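PDB 1Y43: aspergillopepsin-2 heavy chain from Aspergillus niger var. macrosporus, which probably acts with its light chain as an acid-active endopeptidase of peptidase family G1, the glutamic proteases. Local coordinates for residues A69-A77 with T89-L100; Q35-E43 with D51-E59. All coordinates share one frame; numbering follows the deposited sequence.

Contact 1 (A69-A77 with T89-L100); sequences ATSKSSGSA and THTFSGNVEGDL
Gly-75 and Phe-92 grip each other through both backbone groups, with Phe-92 N 2.7 Å from Gly-75 O and Gly-75 N 3.0 Å from Phe-92 O. Ala-77 and His-90 form the next hydrogen-bonded pair of this antiparallel hairpin, and Ser-76 faces Thr-91 in the non-hydrogen-bonded pair between them. Phe-92 CG sits beside the backbone N (chi1 -59°), and chi2 of -91° presents the ring edge to strand 74-77: Gly-75 O lies in the ring plane, 3.7 Å from Phe-92 CD2. His-90 CD2 rests over the centre of one face of that ring. Past the strand, loop 93-100 curls round the type I turn 71-74, where Leu-100 N meets a lone pair of Lys-72 O at 2.8 Å in an almost straight bond (174°). Leu-100 CD1 also packs 3.7 Å from Ala-69 CB. Ser-73 O, buried here, has no hydrogen-bond donor, and a CA-H contact from Gly-94 CA at 3.3 Å is its weak substitute. One layer back, Ser-71 OG accepts from Ser-73 N in an ST turn and bonds Ser-74 OG, which bonds Thr-70 OG1; Trp-44 meets Phe-92 edge-to-face. Backbone bonds thus carry the hairpin, while three hydroxyls form a chain across the turn.

Contact 2 (Q35-E43 with D51-E59); sequences QTSYDAWYE and DFSDITISE. With SO4 (sulfate ion), chain E.
The rings of Tyr-42 and Phe-52 meet edge-to-face, with centroids 5.0 Å apart and planes at 59°. Tyr-42 CD2 stands over one face of Phe-52, offset toward the rim and 3.5 Å from Phe-52 CZ. The tyrosine reaches this place with CG between its backbone N and carbonyl carbon (chi1 61°). Beside the pair, Phe-52 N donates an almost straight bond to Ala-40 O at 2.9 Å, although the donor is well tilted from the carbonyl plane. Ala-40 CB is directed to the same face of the sheet as Phe-52 and packs 3.8 Å from Ile-55 CG2, with Ile-57 CD1 also close. By contrast, Asp-39 and Asp-51 cross at about a right angle, their carboxylate planes 67° apart and Asp-39 OD2 3.0 Å from Asp-51 OD1. Two full negative charges this close would probably repel, which may favour protonation of one. A sulfate, probably from the crystallisation liquor, lies nearby and takes a weak bond from Ser-37 OG.

Farther along, Tyr-38 CB packs 3.8 Å from Ile-57 CB. The tyrosine runs alongside Glu-59 in the same direction, Tyr-38 OH lying 3.5 Å from Glu-59 CB, and its hydroxyl bonds to the backbone of the other protein chain. Where the segments part, one water bridges Tyr-38 O to Ile-57 N, and a second joins Ala-40 N to Phe-52 O and Ile-55 O. Past Phe-52 the second arm thus stays beside the first through apolar side chains and two waters. This is a beta hairpin, 35-45 with 50-52, at the margin of a mixed sheet in this family's beta-sandwich.

How the contacts relate
Contact 2 closes before contact 1 opens, and their centres lie about 22 Å apart, yet the two hairpins touch directly. Hairpin 35-45/50-52 belongs to the mixed sheet, whereas 74-81/86-92 belongs to the antiparallel strands packed against it. Tyr-42 of contact 2 is the chief meeting point: its ring stacks with that of His-90, its CD1 lies 3.6 Å from Phe-92 CZ, and its CB lies 3.8 Å from Ala-77 CB. Phe-52 CZ adds an approach of 3.8 Å to Ala-77 O. The aromatic edge-to-face pair of contact 2 therefore continues into the aromatic face of contact 1, forming one joint between sheets. The sulfate lies on the contact 2 side, by Ser-37 and Asp-39.

Contact 1 (A69-A77 with T89-L100)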
loop_
_atom_site.group_PDB
_atom_site.type_symbol
_atom_site.label_atom_id
_atom_site.label_comp_id
_atom_site.label_asym_id
_atom_site.label_seq_id
_atom_site.Cartn_x
_atom_site.Cartn_y
_atom_site.Cartn_z
ATOM N N ALA B 69 0.680 12.670 8.104
ATOM C CA ALA B 69 -0.479 13.539 8.288
ATOM C C ALA B 69 -0.072 14.672 9.213
ATOM O O ALA B 69 0.389 14.418 10.323
ATOM C CB ALA B 69 -1.630 12.762 8.914
ATOM N N THR B 70 -0.204 15.906 8.752
ATOM C CA THR B 70 0.127 17.062 9.581
ATOM C C THR B 70 -1.115 17.551 10.350
ATOM O O THR B 70 -1.022 18.359 11.283
ATOM C CB THR B 70 0.773 18.196 8.743
ATOM O OG1 THR B 70 -0.039 18.475 7.600
ATOM C CG2 THR B 70 2.168 17.779 8.277
ATOM N N SER B 71 -2.274 17.070 9.931
ATOM C CA SER B 71 -3.544 17.361 10.573
ATOM C C SER B 71 -4.501 16.327 9.981
ATOM O O SER B 71 -4.098 15.512 9.137
ATOM C CB SER B 71 -4.023 18.790 10.276
ATOM O OG SER B 71 -4.680 18.892 9.031
ATOM N N LYS B 72 -5.753 16.330 10.416
ATOM C CA LYS B 72 -6.718 15.373 9.878
ATOM C C LYS B 72 -7.097 15.658 8.423
ATOM O O LYS B 72 -7.708 14.815 7.766
ATOM C CB LYS B 72 -7.969 15.305 10.758
ATOM C CG LYS B 72 -7.720 14.619 12.092
ATOM C CD LYS B 72 -8.978 14.632 12.923
ATOM C CE LYS B 72 -8.775 14.008 14.300
ATOM N NZ LYS B 72 -9.833 14.512 15.245
ATOM N N SER B 73 -6.688 16.822 7.916
ATOM C CA SER B 73 -6.990 17.206 6.544
ATOM C C SER B 73 -5.786 17.709 5.741
ATOM O O SER B 73 -5.954 18.405 4.733
ATOM C CB SER B 73 -8.133 18.240 6.511
ATOM O OG SER B 73 -7.858 19.375 7.328
ATOM N N SER B 74 -4.574 17.352 6.163
ATOM C CA SER B 74 -3.371 17.778 5.449
ATOM C C SER B 74 -2.241 16.785 5.688
ATOM O O SER B 74 -2.226 16.089 6.708
ATOM C CB SER B 74 -2.931 19.193 5.870
ATOM O OG SER B 74 -2.545 19.260 7.230
ATOM N N GLY B 75 -1.328 16.698 4.733
ATOM C CA GLY B 75 -0.208 15.782 4.867
ATOM C C GLY B 75 0.545 15.627 3.566
ATOM O O GLY B 75 0.438 16.466 2.674
ATOM N N SER B 76 1.247 14.510 3.413
ATOM C CA SER B 76 2.026 14.272 2.212
ATOM C C SER B 76 2.203 12.779 1.924
ATOM O O SER B 76 2.019 11.919 2.801
ATOM C CB SER B 76 3.409 14.927 2.348
ATOM O OG SER B 76 4.127 14.364 3.440
ATOM N N ALA B 77 2.551 12.492 0.680
ATOM C CA ALA B 77 2.799 11.133 0.237
ATOM C C ALA B 77 4.145 11.191 -0.468
ATOM O O ALA B 77 4.346 12.058 -1.326
ATOM C CB ALA B 77 1.709 10.679 -0.727
ATOM N N THR B 89 7.398 13.767 -3.853
ATOM C CA THR B 89 6.466 13.983 -2.753
ATOM C C THR B 89 5.310 14.831 -3.213
ATOM O O THR B 89 5.523 15.815 -3.918
ATOM C CB THR B 89 7.130 14.748 -1.545
ATOM O OG1 THR B 89 8.192 13.957 -0.987
ATOM C CG2 THR B 89 6.088 15.051 -0.430
ATOM N N HIS B 90 4.097 14.438 -2.842
ATOM C CA HIS B 90 2.916 15.235 -3.143
ATOM C C HIS B 90 2.422 15.760 -1.801
ATOM O O HIS B 90 2.206 14.979 -0.872
ATOM C CB HIS B 90 1.791 14.425 -3.788
ATOM C CG HIS B 90 0.581 15.252 -4.074
ATOM N ND1 HIS B 90 0.462 16.032 -5.201
ATOM C CD2 HIS B 90 -0.538 15.499 -3.333
ATOM C CE1 HIS B 90 -0.657 16.726 -5.146
ATOM N NE2 HIS B 90 -1.277 16.417 -4.020
ATOM N N THR B 91 2.299 17.079 -1.687
ATOM C CA THR B 91 1.827 17.696 -0.464
ATOM C C THR B 91 0.351 18.079 -0.597
ATOM O O THR B 91 -0.062 18.661 -1.609
ATOM C CB THR B 91 2.669 18.951 -0.140
ATOM O OG1 THR B 91 4.035 18.566 0.061
ATOM C CG2 THR B 91 2.167 19.655 1.106
ATOM N N PHE B 92 -0.443 17.680 0.387
ATOM C CA PHE B 92 -1.862 17.993 0.430
ATOM C C PHE B 92 -1.962 19.076 1.502
ATOM O O PHE B 92 -2.021 18.763 2.686
ATOM C CB PHE B 92 -2.677 16.766 0.880
ATOM C CG PHE B 92 -2.528 15.544 -0.001
ATOM C CD1 PHE B 92 -3.401 15.332 -1.058
ATOM C CD2 PHE B 92 -1.610 14.542 0.322
ATOM C CE1 PHE B 92 -3.365 14.150 -1.773
ATOM C CE2 PHE B 92 -1.566 13.351 -0.391
ATOM C CZ PHE B 92 -2.448 13.150 -1.435
ATOM N N SER B 93 -1.968 20.344 1.096
ATOM C CA SER B 93 -2.013 21.471 2.042
ATOM C C SER B 93 -3.358 21.652 2.721
ATOM O O SER B 93 -3.484 22.375 3.710
ATOM C CB SER B 93 -1.646 22.761 1.322
ATOM O OG SER B 93 -0.565 22.529 0.439
ATOM N N GLY B 94 -4.356 20.977 2.178
ATOM C CA GLY B 94 -5.702 21.052 2.698
ATOM C C GLY B 94 -6.542 20.871 1.451
ATOM O O GLY B 94 -6.037 20.348 0.444
ATOM N N ASN B 95 -7.790 21.333 1.483
ATOM C CA ASN B 95 -8.692 21.214 0.338
ATOM C C ASN B 95 -8.956 19.744 -0.007
ATOM O O ASN B 95 -9.312 19.409 -1.142
ATOM C CB ASN B 95 -8.119 21.957 -0.891
ATOM C CG ASN B 95 -7.961 23.464 -0.656
ATOM O OD1 ASN B 95 -8.920 24.164 -0.337
ATOM N ND2 ASN B 95 -6.751 23.963 -0.829
ATOM N N VAL B 96 -8.814 18.866 0.982
ATOM C CA VAL B 96 -9.033 17.452 0.737
ATOM C C VAL B 96 -10.524 17.138 0.779
ATOM O O VAL B 96 -11.329 17.971 1.199
ATOM C CB VAL B 96 -8.247 16.557 1.731
ATOM C CG1 VAL B 96 -6.771 16.895 1.661
ATOM C CG2 VAL B 96 -8.773 16.707 3.143
ATOM N N GLU B 97 -10.885 15.919 0.382
ATOM C CA GLU B 97 -12.293 15.536 0.355
ATOM C C GLU B 97 -12.742 14.679 1.533
ATOM O O GLU B 97 -13.899 14.232 1.570
ATOM C CB GLU B 97 -12.611 14.825 -0.958
ATOM C CG GLU B 97 -12.397 15.700 -2.193
ATOM C CD GLU B 97 -12.727 14.991 -3.489
ATOM O OE1 GLU B 97 -13.309 13.880 -3.445
ATOM O OE2 GLU B 97 -12.406 15.546 -4.562
ATOM N N GLY B 98 -11.832 14.448 2.485
ATOM C CA GLY B 98 -12.169 13.641 3.642
ATOM C C GLY B 98 -11.213 13.788 4.809
ATOM O O GLY B 98 -10.003 13.957 4.626
ATOM N N ASP B 99 -11.760 13.729 6.015
ATOM C CA ASP B 99 -10.962 13.855 7.229
ATOM C C ASP B 99 -10.501 12.512 7.733
ATOM O O ASP B 99 -11.276 11.569 7.798
ATOM C CB ASP B 99 -11.762 14.523 8.354
ATOM C CG ASP B 99 -12.002 15.993 8.110
ATOM O OD1 ASP B 99 -11.294 16.599 7.275
ATOM O OD2 ASP B 99 -12.919 16.547 8.749
ATOM N N LEU B 100 -9.230 12.442 8.115
ATOM C CA LEU B 100 -8.667 11.222 8.661
ATOM C C LEU B 100 -9.132 11.056 10.106
ATOM O O LEU B 100 -9.487 12.033 10.760
ATOM C CB LEU B 100 -7.147 11.325 8.692
ATOM C CG LEU B 100 -6.432 11.410 7.354
ATOM C CD1 LEU B 100 -4.944 11.656 7.606
ATOM C CD2 LEU B 100 -6.665 10.114 6.590
#

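Contact 2 (Q35-E43 with D51-E59)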
loop_
_atom_site.group_PDB
_atom_site.type_symbol
_atom_site.label_atom_id
_atom_site.label_comp_id
_atom_site.label_asym_id
_atom_site.label_seq_id
_atom_site.Cartn_x
_atom_site.Cartn_y
_atom_site.Cartn_z
ATOM N N GLN B 35 4.870 -8.745 -21.226
ATOM C CA GLN B 35 5.318 -7.390 -20.903
ATOM C C GLN B 35 4.851 -7.010 -19.496
ATOM O O GLN B 35 3.870 -7.564 -18.991
ATOM C CB GLN B 35 4.700 -6.379 -21.888
ATOM C CG GLN B 35 5.145 -6.474 -23.348
ATOM C CD GLN B 35 4.401 -5.502 -24.285
ATOM O OE1 GLN B 35 4.609 -5.519 -25.497
ATOM N NE2 GLN B 35 3.533 -4.665 -23.727
ATOM N N THR B 36 5.543 -6.057 -18.873
ATOM C CA THR B 36 5.171 -5.578 -17.544
ATOM C C THR B 36 5.075 -4.065 -17.563
ATOM O O THR B 36 5.700 -3.398 -18.403
ATOM C CB THR B 36 6.201 -5.966 -16.460
ATOM O OG1 THR B 36 7.472 -5.395 -16.785
ATOM C CG2 THR B 36 6.316 -7.469 -16.327
ATOM N N SER B 37 4.288 -3.522 -16.642
ATOM C CA SER B 37 4.107 -2.084 -16.524
ATOM C C SER B 37 4.112 -1.757 -15.025
ATOM O O SER B 37 3.477 -2.465 -14.246
ATOM C CB SER B 37 2.769 -1.675 -17.145
ATOM O OG SER B 37 2.739 -0.282 -17.350
ATOM N N TYR B 38 4.865 -0.724 -14.627
ATOM C CA TYR B 38 4.967 -0.311 -13.222
ATOM C C TYR B 38 4.739 1.190 -13.116
ATOM O O TYR B 38 5.184 1.940 -13.982
ATOM C CB TYR B 38 6.376 -0.590 -12.664
ATOM C CG TYR B 38 6.798 -2.041 -12.637
ATOM C CD1 TYR B 38 6.388 -2.883 -11.606
ATOM C CD2 TYR B 38 7.611 -2.575 -13.645
ATOM C CE1 TYR B 38 6.770 -4.222 -11.573
ATOM C CE2 TYR B 38 7.999 -3.922 -13.625
ATOM C CZ TYR B 38 7.575 -4.737 -12.583
ATOM O OH TYR B 38 7.945 -6.069 -12.526
ATOM N N ASP B 39 4.070 1.633 -12.059
ATOM C CA ASP B 39 3.853 3.059 -11.861
ATOM C C ASP B 39 3.701 3.386 -10.379
ATOM O O ASP B 39 3.344 2.511 -9.585
ATOM C CB ASP B 39 2.650 3.563 -12.683
ATOM C CG ASP B 39 1.310 3.371 -11.988
ATOM O OD1 ASP B 39 1.178 2.494 -11.113
ATOM O OD2 ASP B 39 0.360 4.112 -12.331
ATOM N N ALA B 40 4.018 4.616 -9.999
ATOM C CA ALA B 40 3.876 5.050 -8.614
ATOM C C ALA B 40 2.699 6.020 -8.587
ATOM O O ALA B 40 2.490 6.772 -9.542
ATOM C CB ALA B 40 5.160 5.722 -8.130
ATOM N N TRP B 41 1.965 6.045 -7.481
ATOM C CA TRP B 41 0.786 6.897 -7.374
ATOM C C TRP B 41 0.510 7.328 -5.937
ATOM O O TRP B 41 1.095 6.781 -4.994
ATOM C CB TRP B 41 -0.435 6.116 -7.893
ATOM C CG TRP B 41 -0.604 4.749 -7.237
ATOM C CD1 TRP B 41 -0.096 3.557 -7.685
ATOM C CD2 TRP B 41 -1.232 4.465 -5.973
ATOM N NE1 TRP B 41 -0.356 2.557 -6.771
ATOM C CE2 TRP B 41 -1.049 3.084 -5.713
ATOM C CE3 TRP B 41 -1.922 5.242 -5.028
ATOM C CZ2 TRP B 41 -1.525 2.468 -4.555
ATOM C CZ3 TRP B 41 -2.397 4.625 -3.873
ATOM C CH2 TRP B 41 -2.193 3.250 -3.650
ATOM N N TYR B 42 -0.374 8.313 -5.775
ATOM C CA TYR B 42 -0.783 8.779 -4.448
ATOM C C TYR B 42 -2.291 8.970 -4.486
ATOM O O TYR B 42 -2.876 9.136 -5.562
ATOM C CB TYR B 42 -0.119 10.106 -4.054
ATOM C CG TYR B 42 -0.447 11.266 -4.967
ATOM C CD1 TYR B 42 -1.612 12.020 -4.789
ATOM C CD2 TYR B 42 0.404 11.592 -6.026
ATOM C CE1 TYR B 42 -1.917 13.069 -5.646
ATOM C CE2 TYR B 42 0.118 12.637 -6.889
ATOM C CZ TYR B 42 -1.045 13.371 -6.694
ATOM O OH TYR B 42 -1.328 14.405 -7.555
ATOM N N GLU B 43 -2.919 8.962 -3.318
ATOM C CA GLU B 43 -4.354 9.151 -3.247
ATOM C C GLU B 43 -4.814 9.525 -1.860
ATOM O O GLU B 43 -4.314 8.999 -0.864
ATOM C CB GLU B 43 -5.089 7.867 -3.667
ATOM C CG GLU B 43 -6.616 7.953 -3.493
ATOM C CD GLU B 43 -7.382 6.837 -4.199
ATOM O OE1 GLU B 43 -6.796 5.775 -4.508
ATOM O OE2 GLU B 43 -8.581 7.059 -4.475
ATOM N N ASP B 51 -1.123 9.614 -10.677
ATOM C CA ASP B 51 0.207 9.054 -10.864
ATOM C C ASP B 51 1.311 10.072 -10.681
ATOM O O ASP B 51 1.126 11.263 -10.952
ATOM C CB ASP B 51 0.383 8.483 -12.274
ATOM C CG ASP B 51 -0.634 7.434 -12.618
ATOM O OD1 ASP B 51 -1.043 6.654 -11.732
ATOM O OD2 ASP B 51 -1.029 7.400 -13.793
ATOM N N PHE B 52 2.452 9.581 -10.202
ATOM C CA PHE B 52 3.668 10.375 -10.063
ATOM C C PHE B 52 4.363 10.104 -11.399
ATOM O O PHE B 52 4.958 9.040 -11.587
ATOM C CB PHE B 52 4.554 9.819 -8.957
ATOM C CG PHE B 52 4.196 10.284 -7.591
ATOM C CD1 PHE B 52 4.307 11.631 -7.247
ATOM C CD2 PHE B 52 3.843 9.371 -6.613
ATOM C CE1 PHE B 52 4.083 12.062 -5.929
ATOM C CE2 PHE B 52 3.616 9.790 -5.297
ATOM C CZ PHE B 52 3.741 11.139 -4.955
ATOM N N SER B 53 4.303 11.067 -12.308
ATOM C CA SER B 53 4.902 10.916 -13.636
ATOM C C SER B 53 6.411 11.141 -13.742
ATOM O O SER B 53 7.036 10.772 -14.737
ATOM C CB SER B 53 4.180 11.833 -14.625
ATOM O OG SER B 53 2.826 11.433 -14.741
ATOM N N ASP B 54 6.996 11.755 -12.726
ATOM C CA ASP B 54 8.424 12.048 -12.733
ATOM C C ASP B 54 9.294 11.048 -11.965
ATOM O O ASP B 54 10.298 11.427 -11.361
ATOM C CB ASP B 54 8.673 13.494 -12.260
ATOM C CG ASP B 54 8.053 13.801 -10.895
ATOM O OD1 ASP B 54 7.140 13.064 -10.427
ATOM O OD2 ASP B 54 8.479 14.812 -10.283
ATOM N N ILE B 55 8.884 9.783 -11.959
ATOM C CA ILE B 55 9.653 8.740 -11.290
ATOM C C ILE B 55 9.506 7.421 -12.035
ATOM O O ILE B 55 8.401 7.002 -12.403
ATOM C CB ILE B 55 9.290 8.559 -9.784
ATOM C CG1 ILE B 55 10.330 7.647 -9.112
ATOM C CG2 ILE B 55 7.878 7.960 -9.623
ATOM C CD1 ILE B 55 10.329 7.691 -7.589
ATOM N N THR B 56 10.645 6.795 -12.290
ATOM C CA THR B 56 10.708 5.525 -12.999
ATOM C C THR B 56 10.825 4.370 -12.004
ATOM O O THR B 56 11.656 4.410 -11.090
ATOM C CB THR B 56 11.927 5.518 -13.932
ATOM O OG1 THR B 56 11.789 6.577 -14.878
ATOM C CG2 THR B 56 12.038 4.192 -14.660
ATOM N N ILE B 57 9.969 3.367 -12.183
ATOM C CA ILE B 57 9.921 2.180 -11.334
ATOM C C ILE B 57 10.240 0.959 -12.216
ATOM O O ILE B 57 9.608 0.779 -13.261
ATOM C CB ILE B 57 8.489 1.982 -10.741
ATOM C CG1 ILE B 57 7.948 3.271 -10.113
ATOM C CG2 ILE B 57 8.483 0.820 -9.747
ATOM C CD1 ILE B 57 8.648 3.701 -8.846
ATOM N N SER B 58 11.209 0.140 -11.805
ATOM C CA SER B 58 11.587 -1.067 -12.556
ATOM C C SER B 58 11.607 -2.297 -11.646
ATOM O O SER B 58 11.750 -2.184 -10.425
ATOM C CB SER B 58 12.991 -0.928 -13.167
ATOM O OG SER B 58 13.096 0.197 -14.026
ATOM N N GLU B 59 11.503 -3.477 -12.248
ATOM C CA GLU B 59 11.532 -4.713 -11.476
ATOM C C GLU B 59 12.828 -4.748 -10.669
ATOM O O GLU B 59 13.892 -4.355 -11.166
ATOM C CB GLU B 59 11.483 -5.937 -12.403
ATOM C CG GLU B 59 11.245 -7.278 -11.690
ATOM C CD GLU B 59 12.485 -7.880 -11.019
ATOM O OE1 GLU B 59 13.622 -7.565 -11.428
ATOM O OE2 GLU B 59 12.316 -8.695 -10.083
HETATM S S SO4 E . -0.538 0.517 -14.788
HETATM O O1 SO4 E . 0.180 1.400 -15.788
HETATM O O2 SO4 E . -1.222 -0.609 -15.528
HETATM O O3 SO4 E . 0.477 -0.059 -13.821
HETATM O O4 SO4 E . -1.577 1.315 -14.043
HETATM O O HOH W 1 7.645 3.702 -13.893
HETATM O O HOH W 2 5.471 6.128 -11.961
#